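SeviL (Septifer virgatus, PDB 6LF2) binds the saccharides of GM1b and asialo-GM1 as an R-type, beta-trefoil lectin from a mussel. Local coordinates at residues B[23-28]-B[61-66]; B[9-14]-B[42-47]; B[55-60]-B[81-86]. All blocks are in the same frame, centred on the assembly; numbering follows the deposited sequence.

Interaction 1 of 3, residues B[23-28]-B[61-66]; sequences AFYNLG and ESKFLQ. With NGA (2-acetamido-2-deoxy-beta-D-galactopyranose), chain D; GAL (beta-D-galactopyranose), chain C.
Tyr-25, near the end of strand 22-26, and Leu-27, just after it, reach toward Glu-61 and Lys-63, and no direct hydrogen bond joins the two segments. The hydroxyl end of Tyr-25 meets the aliphatic part of Lys-63, OH lying 3.3 Å from CE, and the two side chains cross at about a right angle. Such a long methylene chain suits this place, since it can lie against a phenol while carrying its charge onward: the chain bends at its last torsion (chi4 -68°), and NZ forms a salt bridge with Asp-76. Glu-61 CB comes up at the ring's edge, 4.1 Å from Tyr-25 CE2.

Leu-27 lies against the same two partners. Its CD2 is 3.5 Å from Glu-61 OE1, and its CD1 packs 3.9 Å from Lys-63 CE. Because Glu-61 folds over at chi2 (-84°), its carboxylate comes up beside Leu-27, where a water completes the link. That water accepts from Leu-27 N at 2.8 Å and donates to Glu-61 OE2 at 2.6 Å, giving the backbone N-H a partner where strand 22-26 has just ended.

Side chains on the other side of the strand serve the glycan. Asn-26 points away from 61-66 and gives ND2 to O4 of the galactose (3.2 Å), while its OD1 accepts from Arg-29 N and ND2 also bonds Asp-42. Phe-24 lays one ring face under C6 of the N-acetylgalactosamine, which stands 3.6 Å above the ring plane near its centre; a flat apolar ring suits a sugar C-H group.

Further out, Arg-60 NE holds Tyr-25 O, and the tyrosine side chain also touches Leu-32 and Trp-45. Strand 22-26 pairs with strand 31-35 in a two-stranded sheet, whereas strand 63-67 lies between strands 56-60 and 72-75 of the six-stranded sheet.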
# COMPACT_ATOMS: atom_id res chain seq x y z
N ALA B 23 9.07 -0.39 -3.12
CA ALA B 23 10.05 -0.46 -4.18
C ALA B 23 9.89 0.75 -5.11
O ALA B 23 8.77 1.15 -5.40
CB ALA B 23 9.87 -1.75 -4.98
N PHE B 24 11.01 1.31 -5.57
CA PHE B 24 10.94 2.45 -6.48
C PHE B 24 12.05 2.34 -7.52
O PHE B 24 13.07 1.69 -7.29
CB PHE B 24 11.02 3.79 -5.74
CG PHE B 24 12.38 4.09 -5.16
CD1 PHE B 24 12.71 3.69 -3.87
CD2 PHE B 24 13.34 4.78 -5.91
CE1 PHE B 24 13.97 3.96 -3.33
CE2 PHE B 24 14.61 5.04 -5.38
CZ PHE B 24 14.92 4.64 -4.08
N TYR B 25 11.85 3.01 -8.65
CA TYR B 25 12.91 3.19 -9.65
C TYR B 25 12.82 4.61 -10.18
O TYR B 25 11.83 4.96 -10.83
CB TYR B 25 12.80 2.18 -10.79
CG TYR B 25 13.86 2.43 -11.86
CD1 TYR B 25 15.20 2.39 -11.54
CD2 TYR B 25 13.50 2.72 -13.17
CE1 TYR B 25 16.18 2.62 -12.50
CE2 TYR B 25 14.47 2.96 -14.15
CZ TYR B 25 15.81 2.91 -13.80
OH TYR B 25 16.80 3.14 -14.74
N ASN B 26 13.86 5.41 -9.90
CA ASN B 26 13.97 6.77 -10.41
C ASN B 26 14.96 6.79 -11.57
O ASN B 26 16.17 6.62 -11.37
CB ASN B 26 14.43 7.73 -9.31
CG ASN B 26 14.25 9.19 -9.70
OD1 ASN B 26 15.04 9.75 -10.47
ND2 ASN B 26 13.20 9.82 -9.16
N LEU B 27 14.44 7.01 -12.78
CA LEU B 27 15.27 6.98 -13.98
C LEU B 27 16.37 8.04 -13.93
O LEU B 27 17.53 7.75 -14.23
CB LEU B 27 14.39 7.17 -15.22
CG LEU B 27 15.12 7.25 -16.56
CD1 LEU B 27 15.84 5.95 -16.84
CD2 LEU B 27 14.14 7.55 -17.64
N GLY B 28 16.03 9.26 -13.52
CA GLY B 28 16.99 10.35 -13.58
C GLY B 28 18.20 10.13 -12.68
O GLY B 28 19.32 10.49 -13.03
N GLU B 61 9.41 2.83 -16.47
CA GLU B 61 10.24 3.61 -17.38
C GLU B 61 10.73 2.77 -18.56
O GLU B 61 11.89 2.86 -18.97
CB GLU B 61 11.43 4.23 -16.64
CG GLU B 61 11.06 5.29 -15.61
CD GLU B 61 10.87 6.68 -16.23
OE1 GLU B 61 10.71 6.76 -17.47
OE2 GLU B 61 10.90 7.68 -15.48
N SER B 62 9.84 1.94 -19.10
CA SER B 62 10.11 1.07 -20.25
C SER B 62 11.17 0.02 -19.96
O SER B 62 11.69 -0.60 -20.91
CB SER B 62 10.51 1.88 -21.48
OG SER B 62 9.45 2.72 -21.91
N LYS B 63 11.51 -0.21 -18.69
CA LYS B 63 12.44 -1.25 -18.29
C LYS B 63 11.72 -2.29 -17.43
O LYS B 63 10.56 -2.12 -17.05
CB LYS B 63 13.64 -0.67 -17.53
CG LYS B 63 14.37 0.47 -18.22
CD LYS B 63 15.58 0.88 -17.40
CE LYS B 63 16.17 2.22 -17.84
NZ LYS B 63 16.80 2.16 -19.19
N PHE B 64 12.45 -3.36 -17.10
CA PHE B 64 11.86 -4.50 -16.41
C PHE B 64 12.72 -4.90 -15.22
O PHE B 64 13.94 -4.94 -15.32
CB PHE B 64 11.72 -5.69 -17.35
CG PHE B 64 10.95 -5.37 -18.60
CD1 PHE B 64 9.58 -5.56 -18.66
CD2 PHE B 64 11.61 -4.89 -19.73
CE1 PHE B 64 8.87 -5.27 -19.81
CE2 PHE B 64 10.91 -4.60 -20.88
CZ PHE B 64 9.54 -4.79 -20.93
N LEU B 65 12.07 -5.20 -14.10
CA LEU B 65 12.79 -5.68 -12.92
C LEU B 65 13.41 -7.05 -13.17
O LEU B 65 12.73 -8.00 -13.58
CB LEU B 65 11.85 -5.75 -11.72
CG LEU B 65 12.55 -5.96 -10.37
CD1 LEU B 65 13.35 -4.75 -9.99
CD2 LEU B 65 11.52 -6.28 -9.27
N GLN B 66 14.70 -7.17 -12.89
CA GLN B 66 15.49 -8.32 -13.27
C GLN B 66 16.35 -8.76 -12.11
O GLN B 66 16.84 -7.94 -11.33
CB GLN B 66 16.38 -7.99 -14.48
CG GLN B 66 17.26 -9.13 -14.98
CD GLN B 66 18.20 -8.68 -16.08
OE1 GLN B 66 18.72 -7.56 -16.04
NE2 GLN B 66 18.41 -9.54 -17.07
C1 NGA D . 13.65 10.14 -2.37
C2 NGA D . 13.84 10.98 -3.63
C3 NGA D . 12.58 10.97 -4.49
C4 NGA D . 12.08 9.55 -4.70
C5 NGA D . 12.02 8.78 -3.38
C6 NGA D . 11.63 7.31 -3.59
C7 NGA D . 15.44 12.82 -3.69
C8 NGA D . 15.61 14.31 -3.64
N2 NGA D . 14.25 12.33 -3.30
O3 NGA D . 12.91 11.52 -5.76
O4 NGA D . 12.95 8.87 -5.60
O5 NGA D . 13.29 8.82 -2.77
O6 NGA D . 10.29 7.20 -3.99
O7 NGA D . 16.36 12.11 -4.07
C1 GAL C . 11.85 12.26 -6.38
C2 GAL C . 12.52 13.25 -7.36
C3 GAL C . 11.48 14.02 -8.17
C4 GAL C . 10.57 13.01 -8.91
C5 GAL C . 9.97 12.08 -7.84
C6 GAL C . 9.12 10.95 -8.36
O2 GAL C . 13.34 14.20 -6.68
O3 GAL C . 12.11 14.88 -9.13
O4 GAL C . 11.30 12.24 -9.91
O5 GAL C . 11.00 11.43 -7.08
O6 GAL C . 7.91 11.43 -8.85
O HOH W 1 11.71 7.76 -13.04

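Interaction 2 of 3, residues B[9-14]-B[42-47]; sequences IGKCYI and DQIWSF. With NGA (2-acetamido-2-deoxy-beta-D-galactopyranose), chain D; GAL (beta-D-galactopyranose), chain C.
Antiparallel pairing between 9-14 and 45-47, with a classic beta bulge at one end, joins the first and fourth strands of this beta-trefoil lectin. Cys-12 and Trp-45 form a hydrogen-bonded pair with both N-to-O distances 2.8 Å. At the bulge, Ile-9 and Gly-10 both face Phe-47: Ile-9 N bonds Phe-47 O at 2.7 Å, Gly-10 N only weakly, and Phe-47 N returns a bond to Gly-10 O.

One face of the pairing carries Cys-12, Trp-45 and Phe-47. Cys-12 SG packs on Phe-47 CB, while Ile-9 CG2 meets the edge of the Phe-47 ring, 3.5 Å from CD2. Ile-14 lays CD1 over one face of the Trp-45 indole, a CH-pi contact 4.0 Å from the five-membered ring's centroid; the long branch of isoleucine carries a methyl out to the flat ring. Separately, Tyr-13 leans obliquely on Ile-44, its CZ 3.7 Å from CG1. Past the pairing, a water accepts from Ile-14 N and donates to Gln-43 O.

The 3-10 segment before the strand supplies two residues that bind the sugar. Asp-42, with CG between its backbone N and carbonyl carbon (chi1 62°), directs OD1 to O6 and OD2 to O4 of the N-acetylgalactosamine; Gln-43 NE2 gives a nearly straight bond to O6 (2.8 Å).

Strand 6-16 is flanked by strands 45-50 and 126-130, Trp-45 NE1 bonds Ala-23 O, and Tyr-13 touches Phe-95 of the second subunit.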
# COMPACT_ATOMS: atom_id res chain seq x y z
N ILE B 9 -1.31 -5.31 -16.82
CA ILE B 9 -2.47 -5.83 -16.11
C ILE B 9 -3.03 -4.73 -15.22
O ILE B 9 -4.23 -4.66 -14.95
CB ILE B 9 -2.05 -7.06 -15.28
CG1 ILE B 9 -2.45 -8.37 -15.95
CG2 ILE B 9 -2.54 -6.98 -13.83
CD1 ILE B 9 -2.05 -9.56 -15.14
N GLY B 10 -2.13 -3.88 -14.74
CA GLY B 10 -2.51 -2.81 -13.83
C GLY B 10 -1.27 -2.05 -13.39
O GLY B 10 -0.13 -2.45 -13.66
N LYS B 11 -1.52 -0.95 -12.69
CA LYS B 11 -0.47 -0.13 -12.10
C LYS B 11 -0.54 -0.32 -10.59
O LYS B 11 -1.64 -0.28 -10.02
CB LYS B 11 -0.66 1.35 -12.46
CG LYS B 11 -0.50 1.68 -13.94
CD LYS B 11 0.97 1.79 -14.35
CE LYS B 11 1.09 2.02 -15.85
NZ LYS B 11 0.25 3.17 -16.30
N CYS B 12 0.60 -0.53 -9.95
CA CYS B 12 0.56 -0.90 -8.54
C CYS B 12 1.76 -0.39 -7.78
O CYS B 12 2.85 -0.18 -8.33
CB CYS B 12 0.45 -2.42 -8.37
SG CYS B 12 1.91 -3.32 -8.93
N TYR B 13 1.56 -0.19 -6.47
CA TYR B 13 2.66 -0.06 -5.55
C TYR B 13 3.06 -1.45 -5.08
O TYR B 13 2.24 -2.37 -5.05
CB TYR B 13 2.29 0.79 -4.33
CG TYR B 13 1.96 2.24 -4.64
CD1 TYR B 13 2.95 3.20 -4.64
CD2 TYR B 13 0.65 2.63 -4.93
CE1 TYR B 13 2.66 4.54 -4.92
CE2 TYR B 13 0.35 3.96 -5.21
CZ TYR B 13 1.35 4.90 -5.20
OH TYR B 13 1.09 6.23 -5.48
N ILE B 14 4.34 -1.61 -4.74
CA ILE B 14 4.91 -2.88 -4.31
C ILE B 14 5.53 -2.63 -2.94
O ILE B 14 6.61 -2.05 -2.83
CB ILE B 14 5.92 -3.44 -5.32
CG1 ILE B 14 5.23 -3.63 -6.68
CG2 ILE B 14 6.52 -4.75 -4.81
CD1 ILE B 14 6.15 -4.10 -7.81
N ASP B 42 7.45 7.59 -8.49
CA ASP B 42 8.36 6.57 -8.97
C ASP B 42 8.24 5.26 -8.19
O ASP B 42 9.01 4.32 -8.43
CB ASP B 42 9.81 7.08 -8.99
CG ASP B 42 10.35 7.46 -7.61
OD1 ASP B 42 9.66 7.25 -6.59
OD2 ASP B 42 11.49 7.96 -7.56
N GLN B 43 7.27 5.16 -7.29
CA GLN B 43 6.93 3.91 -6.63
C GLN B 43 5.79 3.18 -7.34
O GLN B 43 5.35 2.13 -6.86
CB GLN B 43 6.56 4.17 -5.16
CG GLN B 43 7.70 4.80 -4.36
CD GLN B 43 7.22 5.51 -3.11
OE1 GLN B 43 6.09 5.29 -2.65
NE2 GLN B 43 8.04 6.40 -2.58
N ILE B 44 5.30 3.70 -8.46
CA ILE B 44 4.21 3.08 -9.20
C ILE B 44 4.80 2.23 -10.32
O ILE B 44 5.57 2.75 -11.16
CB ILE B 44 3.24 4.12 -9.77
CG1 ILE B 44 2.70 4.98 -8.61
CG2 ILE B 44 2.10 3.43 -10.51
CD1 ILE B 44 1.71 6.05 -9.04
N TRP B 45 4.42 0.95 -10.36
CA TRP B 45 4.95 -0.01 -11.32
C TRP B 45 3.86 -0.52 -12.24
O TRP B 45 2.68 -0.58 -11.86
CB TRP B 45 5.60 -1.22 -10.62
CG TRP B 45 6.73 -0.86 -9.71
CD1 TRP B 45 6.63 -0.36 -8.44
CD2 TRP B 45 8.14 -0.99 -9.97
NE1 TRP B 45 7.87 -0.16 -7.91
CE2 TRP B 45 8.82 -0.53 -8.82
CE3 TRP B 45 8.89 -1.43 -11.07
CZ2 TRP B 45 10.21 -0.50 -8.73
CZ3 TRP B 45 10.28 -1.40 -10.97
CH2 TRP B 45 10.93 -0.95 -9.81
N SER B 46 4.26 -0.92 -13.45
CA SER B 46 3.39 -1.67 -14.34
C SER B 46 3.51 -3.15 -14.01
O SER B 46 4.61 -3.72 -14.09
CB SER B 46 3.74 -1.43 -15.81
OG SER B 46 3.40 -0.11 -16.20
N PHE B 47 2.40 -3.77 -13.63
CA PHE B 47 2.33 -5.20 -13.38
C PHE B 47 1.81 -5.87 -14.65
O PHE B 47 0.73 -5.51 -15.14
CB PHE B 47 1.43 -5.48 -12.17
CG PHE B 47 1.45 -6.91 -11.72
CD1 PHE B 47 2.56 -7.42 -11.08
CD2 PHE B 47 0.36 -7.73 -11.94
CE1 PHE B 47 2.58 -8.75 -10.66
CE2 PHE B 47 0.38 -9.05 -11.53
CZ PHE B 47 1.49 -9.55 -10.87
C1 NGA D . 13.65 10.14 -2.37
C2 NGA D . 13.84 10.98 -3.63
C3 NGA D . 12.58 10.97 -4.49
C4 NGA D . 12.08 9.55 -4.70
C5 NGA D . 12.02 8.78 -3.38
C6 NGA D . 11.63 7.31 -3.59
C7 NGA D . 15.44 12.82 -3.69
C8 NGA D . 15.61 14.31 -3.64
N2 NGA D . 14.25 12.33 -3.30
O3 NGA D . 12.91 11.52 -5.76
O4 NGA D . 12.95 8.87 -5.60
O5 NGA D . 13.29 8.82 -2.77
O6 NGA D . 10.29 7.20 -3.99
O7 NGA D . 16.36 12.11 -4.07
C1 GAL C . 11.85 12.26 -6.38
C2 GAL C . 12.52 13.25 -7.36
C3 GAL C . 11.48 14.02 -8.17
C4 GAL C . 10.57 13.01 -8.91
C5 GAL C . 9.97 12.08 -7.84
C6 GAL C . 9.12 10.95 -8.36
O2 GAL C . 13.34 14.20 -6.68
O3 GAL C . 12.11 14.88 -9.13
O4 GAL C . 11.30 12.24 -9.91
O5 GAL C . 11.00 11.43 -7.08
O6 GAL C . 7.91 11.43 -8.85
O HOH W 2 6.00 0.60 -4.88

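Interaction 3 of 3, residues B[55-60]-B[81-86]; sequences YYTIGR and TTLWSL
With chi1 -69° and -67°, Tyr-55 and Tyr-56 both swing CG beside their own backbone N, which brings the Tyr-55 ring against 81-86, while the Tyr-56 ring stacks on Phe-47. Tyr-55 lies across the strand, its edge at the Trp-84 carbonyl carbon and its CE1 3.8 Å from Ser-85 CB, with its own CB against Leu-83 CB. A small serine lets the ring edge come close to the backbone.

A single antiparallel bridge at Tyr-56 fastens the two backbones. Tyr-56 N donates to Trp-84 O at 2.8 Å and Trp-84 N to Tyr-56 O at 2.9 Å. The strand segments, with N-to-C directions 109° apart, then diverge, and water takes over the bonding. One water accepts from Ile-58 N and donates to Thr-82 O (2.7 Å), linking the two backbones where they no longer bond directly.

Beside this water Thr-57 turns its methyl to 81-86: CG2 lies 3.2 Å from Thr-82 O and also packs on Leu-83 CD2. A beta-branched threonine suits the place because its other branch, OG1, can bond Gln-48 OE1. Across from it, Thr-82 OG1 bonds Gln-79 O. Trp-84 receives Tyr-56 O and the bridging water at its ring edge, and Ile-58 CD1 comes near its CD1 obliquely. The indole nitrogen is engaged by Leu-65 O, so the large ring is fixed by a polar bond as well as by packing.

Strand 56-60 lies between strands 45-50 and 63-67 in the six-stranded sheet, whereas strand 84-88 pairs on its other side with strand 96-100.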
# COMPACT_ATOMS: atom_id res chain seq x y z
N TYR B 55 3.80 -16.59 -15.08
CA TYR B 55 4.87 -15.66 -14.77
C TYR B 55 4.50 -14.24 -15.19
O TYR B 55 3.77 -14.03 -16.17
CB TYR B 55 6.20 -16.05 -15.44
CG TYR B 55 6.77 -17.32 -14.85
CD1 TYR B 55 7.54 -17.28 -13.69
CD2 TYR B 55 6.50 -18.55 -15.42
CE1 TYR B 55 8.03 -18.43 -13.12
CE2 TYR B 55 7.00 -19.72 -14.86
CZ TYR B 55 7.77 -19.64 -13.71
OH TYR B 55 8.28 -20.79 -13.14
N TYR B 56 5.04 -13.28 -14.44
CA TYR B 56 4.71 -11.87 -14.57
C TYR B 56 5.99 -11.07 -14.69
O TYR B 56 7.06 -11.50 -14.25
CB TYR B 56 3.85 -11.40 -13.35
CG TYR B 56 2.48 -12.05 -13.35
CD1 TYR B 56 1.43 -11.47 -14.05
CD2 TYR B 56 2.26 -13.26 -12.70
CE1 TYR B 56 0.18 -12.07 -14.09
CE2 TYR B 56 1.00 -13.86 -12.74
CZ TYR B 56 -0.03 -13.27 -13.44
OH TYR B 56 -1.29 -13.84 -13.49
N THR B 57 5.90 -9.90 -15.33
CA THR B 57 7.00 -8.94 -15.29
C THR B 57 6.56 -7.68 -14.55
O THR B 57 5.36 -7.40 -14.39
CB THR B 57 7.51 -8.60 -16.71
OG1 THR B 57 6.42 -8.16 -17.53
CG2 THR B 57 8.15 -9.83 -17.36
N ILE B 58 7.56 -6.93 -14.09
CA ILE B 58 7.39 -5.76 -13.23
C ILE B 58 8.17 -4.61 -13.86
O ILE B 58 9.41 -4.62 -13.87
CB ILE B 58 7.89 -6.05 -11.80
CG1 ILE B 58 7.08 -7.20 -11.19
CG2 ILE B 58 7.79 -4.79 -10.93
CD1 ILE B 58 7.63 -7.73 -9.87
N GLY B 59 7.46 -3.62 -14.39
CA GLY B 59 8.07 -2.61 -15.25
C GLY B 59 7.96 -1.20 -14.73
O GLY B 59 6.99 -0.84 -14.06
N ARG B 60 8.97 -0.39 -15.05
CA ARG B 60 8.93 1.06 -14.87
C ARG B 60 9.83 1.69 -15.93
O ARG B 60 10.89 1.15 -16.23
CB ARG B 60 9.39 1.50 -13.47
CG ARG B 60 8.27 1.73 -12.49
CD ARG B 60 8.75 2.48 -11.25
NE ARG B 60 9.35 3.78 -11.56
CZ ARG B 60 8.68 4.87 -11.95
NH1 ARG B 60 7.37 4.82 -12.12
NH2 ARG B 60 9.34 5.99 -12.19
N THR B 81 15.16 -13.72 -17.24
CA THR B 81 15.48 -13.29 -15.89
C THR B 81 14.61 -12.14 -15.39
O THR B 81 14.81 -11.68 -14.26
CB THR B 81 16.94 -12.88 -15.80
OG1 THR B 81 17.24 -12.03 -16.92
CG2 THR B 81 17.84 -14.10 -15.82
N THR B 82 13.69 -11.65 -16.21
CA THR B 82 12.71 -10.66 -15.77
C THR B 82 11.37 -11.31 -15.43
O THR B 82 10.39 -10.60 -15.15
CB THR B 82 12.50 -9.58 -16.84
OG1 THR B 82 11.90 -10.15 -18.02
CG2 THR B 82 13.80 -8.89 -17.19
N LEU B 83 11.30 -12.64 -15.43
CA LEU B 83 10.07 -13.35 -15.08
C LEU B 83 10.04 -13.62 -13.58
O LEU B 83 11.03 -14.09 -13.01
CB LEU B 83 9.94 -14.66 -15.85
CG LEU B 83 9.87 -14.55 -17.37
CD1 LEU B 83 9.84 -15.93 -17.99
CD2 LEU B 83 8.65 -13.77 -17.78
N TRP B 84 8.89 -13.34 -12.96
CA TRP B 84 8.66 -13.55 -11.54
C TRP B 84 7.34 -14.26 -11.39
O TRP B 84 6.39 -13.97 -12.12
CB TRP B 84 8.62 -12.22 -10.77
CG TRP B 84 9.80 -11.35 -10.95
CD1 TRP B 84 10.05 -10.51 -12.00
CD2 TRP B 84 10.93 -11.25 -10.08
NE1 TRP B 84 11.25 -9.89 -11.83
CE2 TRP B 84 11.82 -10.32 -10.66
CE3 TRP B 84 11.27 -11.86 -8.87
CZ2 TRP B 84 13.03 -9.98 -10.07
CZ3 TRP B 84 12.47 -11.51 -8.28
CH2 TRP B 84 13.33 -10.58 -8.88
N SER B 85 7.26 -15.19 -10.44
CA SER B 85 5.98 -15.77 -10.07
C SER B 85 5.56 -15.23 -8.71
O SER B 85 6.39 -14.81 -7.90
CB SER B 85 6.04 -17.30 -10.04
OG SER B 85 7.06 -17.76 -9.18
N LEU B 86 4.25 -15.22 -8.49
CA LEU B 86 3.69 -14.81 -7.22
C LEU B 86 3.45 -16.05 -6.37
O LEU B 86 2.70 -16.95 -6.77
CB LEU B 86 2.40 -14.01 -7.42
CG LEU B 86 2.57 -12.50 -7.63
CD1 LEU B 86 3.40 -12.17 -8.87
CD2 LEU B 86 1.21 -11.84 -7.72
O HOH W 3 10.13 -7.96 -14.62

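The three contacts lie 11 to 13 Å apart, centre to centre, within one compact beta-trefoil, and all reach the six-stranded sheet. Along the chain, interaction 1 crosses both others, since its segments alternate with theirs, whereas interaction 2 closes before interaction 3 opens. Strands 45-50, 56-60 and 63-67, neighbours in that sheet, connect them: Ser-46 N is 2.8 Å from Gly-59 O, and Leu-65 N is 2.7 Å from Ile-58 O. Interactions 1 and 2 bring Phe-24, Asn-26, Asp-42 and Gln-43 together around the same glycan, so the sugar pocket is built onto the barrel framework, while interaction 3 joins the six-stranded sheet to strand 84-88.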